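Local coordinates for protein lombricine kinase (Urechis caupo, PDB 3JPZ) that probably catalyses the reversible transfer of a phosphoryl group between ATP and the guanidino group of lombricine, as a member of the phosphagen kinase family, at residues Asp45-Pro50 with Lys73-Ala78. Residues are numbered along the deposited sequence; the frame is centred on the assembly and turned at random.
Sequences DKVIQP and KELFDA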
loop_
_atom_site.group_PDB
_atom_site.type_symbol
_atom_site.label_atom_id
_atom_site.label_comp_id
_atom_site.label_asym_id
_atom_site.label_seq_id
_atom_site.Cartn_x
_atom_site.Cartn_y
_atom_site.Cartn_z
ATOM N N ASP A 45 -5.144 -8.195 -13.708
ATOM C CA ASP A 45 -4.772 -6.920 -13.124
ATOM C C ASP A 45 -4.185 -7.094 -11.741
ATOM O O ASP A 45 -3.191 -6.465 -11.417
ATOM C CB ASP A 45 -5.967 -5.974 -13.074
ATOM C CG ASP A 45 -6.059 -5.112 -14.303
ATOM O OD1 ASP A 45 -5.237 -5.326 -15.221
ATOM O OD2 ASP A 45 -6.935 -4.224 -14.348
ATOM N N LYS A 46 -4.810 -7.944 -10.931
ATOM C CA LYS A 46 -4.291 -8.271 -9.604
ATOM C C LYS A 46 -2.874 -8.854 -9.648
ATOM O O LYS A 46 -2.001 -8.437 -8.892
ATOM C CB LYS A 46 -5.209 -9.283 -8.911
ATOM C CG LYS A 46 -4.696 -9.713 -7.549
ATOM C CD LYS A 46 -4.765 -8.570 -6.565
ATOM C CE LYS A 46 -3.998 -8.869 -5.310
ATOM N NZ LYS A 46 -4.156 -7.769 -4.310
ATOM N N VAL A 47 -2.642 -9.839 -10.508
ATOM C CA VAL A 47 -1.358 -10.527 -10.470
ATOM C C VAL A 47 -0.243 -9.671 -11.056
ATOM O O VAL A 47 0.929 -9.895 -10.768
ATOM C CB VAL A 47 -1.401 -11.890 -11.176
ATOM C CG1 VAL A 47 -2.517 -12.742 -10.584
ATOM C CG2 VAL A 47 -1.568 -11.722 -12.690
ATOM N N ILE A 48 -0.599 -8.672 -11.858
ATOM C CA ILE A 48 0.430 -7.825 -12.468
ATOM C C ILE A 48 0.555 -6.460 -11.812
ATOM O O ILE A 48 1.421 -5.669 -12.184
ATOM C CB ILE A 48 0.189 -7.618 -13.974
ATOM C CG1 ILE A 48 -1.057 -6.763 -14.203
ATOM C CG2 ILE A 48 0.076 -8.959 -14.681
ATOM C CD1 ILE A 48 -1.142 -6.183 -15.576
ATOM N N GLN A 49 -0.296 -6.173 -10.836
ATOM C CA GLN A 49 -0.284 -4.852 -10.199
ATOM C C GLN A 49 1.117 -4.380 -9.797
ATOM O O GLN A 49 1.509 -3.263 -10.127
ATOM C CB GLN A 49 -1.193 -4.813 -8.977
ATOM C CG GLN A 49 -1.298 -3.417 -8.371
ATOM C CD GLN A 49 -1.897 -2.408 -9.328
ATOM O OE1 GLN A 49 -3.036 -2.543 -9.746
ATOM N NE2 GLN A 49 -1.124 -1.384 -9.681
ATOM N N PRO A 50 1.871 -5.219 -9.070
ATOM C CA PRO A 50 3.212 -4.815 -8.629
ATOM C C PRO A 50 4.097 -4.362 -9.787
ATOM O O PRO A 50 4.903 -3.441 -9.635
ATOM C CB PRO A 50 3.780 -6.094 -8.012
ATOM C CG PRO A 50 2.582 -6.885 -7.610
ATOM C CD PRO A 50 1.527 -6.579 -8.625
ATOM N N LYS A 73 -1.775 -18.743 -16.898
ATOM C CA LYS A 73 -0.655 -19.636 -17.162
ATOM C C LYS A 73 0.379 -19.042 -18.106
ATOM O O LYS A 73 1.577 -19.153 -17.864
ATOM C CB LYS A 73 -1.163 -20.958 -17.733
ATOM C CG LYS A 73 -0.084 -22.010 -17.905
ATOM C CD LYS A 73 -0.686 -23.371 -18.193
ATOM C CE LYS A 73 0.194 -24.488 -17.657
ATOM N NZ LYS A 73 1.627 -24.259 -17.973
ATOM N N GLU A 74 -0.075 -18.417 -19.182
ATOM C CA GLU A 74 0.849 -17.972 -20.216
ATOM C C GLU A 74 1.696 -16.799 -19.739
ATOM O O GLU A 74 2.788 -16.564 -20.260
ATOM C CB GLU A 74 0.094 -17.599 -21.488
ATOM C CG GLU A 74 -0.363 -16.157 -21.561
ATOM C CD GLU A 74 -0.919 -15.818 -22.924
ATOM O OE1 GLU A 74 -0.182 -15.967 -23.922
ATOM O OE2 GLU A 74 -2.098 -15.420 -22.996
ATOM N N LEU A 75 1.195 -16.073 -18.745
ATOM C CA LEU A 75 1.938 -14.959 -18.179
ATOM C C LEU A 75 2.924 -15.449 -17.130
ATOM O O LEU A 75 4.090 -15.039 -17.107
ATOM C CB LEU A 75 0.985 -13.920 -17.576
ATOM C CG LEU A 75 1.653 -12.701 -16.940
ATOM C CD1 LEU A 75 2.732 -12.105 -17.845
ATOM C CD2 LEU A 75 0.604 -11.660 -16.589
ATOM N N PHE A 76 2.460 -16.322 -16.246
ATOM C CA PHE A 76 3.346 -16.896 -15.257
ATOM C C PHE A 76 4.427 -17.707 -15.936
ATOM O O PHE A 76 5.579 -17.648 -15.542
ATOM C CB PHE A 76 2.575 -17.750 -14.257
ATOM C CG PHE A 76 1.852 -16.941 -13.233
ATOM C CD1 PHE A 76 2.428 -16.690 -11.999
ATOM C CD2 PHE A 76 0.622 -16.389 -13.518
ATOM C CE1 PHE A 76 1.773 -15.939 -11.069
ATOM C CE2 PHE A 76 -0.031 -15.625 -12.586
ATOM C CZ PHE A 76 0.539 -15.398 -11.366
ATOM N N ASP A 77 4.071 -18.439 -16.980
ATOM C CA ASP A 77 5.046 -19.315 -17.612
ATOM C C ASP A 77 6.171 -18.499 -18.244
ATOM O O ASP A 77 7.337 -18.868 -18.159
ATOM C CB ASP A 77 4.378 -20.227 -18.632
ATOM C CG ASP A 77 3.736 -21.440 -17.990
ATOM O OD1 ASP A 77 3.598 -21.457 -16.750
ATOM O OD2 ASP A 77 3.383 -22.383 -18.726
ATOM N N ALA A 78 5.832 -17.375 -18.857
ATOM C CA ALA A 78 6.854 -16.559 -19.496
ATOM C C ALA A 78 7.773 -15.947 -18.443
ATOM O O ALA A 78 8.991 -15.885 -18.616
ATOM C CB ALA A 78 6.217 -15.476 -20.339
#
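Val47 and Ile48 meet Leu75 and Phe76 in a small, buried, wholly apolar contact between helices 44-53 and 73-83 of the N-terminal domain, in which side chains, not backbones, bridge two well-separated helices. The short segments run roughly parallel, at 26°, but their axes come no closer than 11.7 Å, and just 138 Å² is buried between them. Two pairs make the main contacts, and a looser one joins Val47 CG2 to Leu75 CD2 at 4.5 Å. Leu75 points its CB toward the other helix, and with CG anti to the backbone N (chi1 180°) places CD2 3.3 Å from Ile48 CG2; the two chains cross at about a right angle, and the methyls are pressed closer than usual van der Waals distance. Beside them, the far end of the Phe76 ring reaches Val47, with CZ 4.0 Å from Val47 CB and 4.1 Å from Val47 CG1, and CE2 4.2 Å from Val47 CG2. Tyr69 meets the Phe76 ring, Met29 packs on Leu75, and Val21 and Leu25 on Ile48. Arg135 of the second subunit also packs against Ile48, placing this edge of the core beside the dimer interface. The contact belongs to the hydrophobic core of the small, all-helical N-terminal domain of phosphagen kinases.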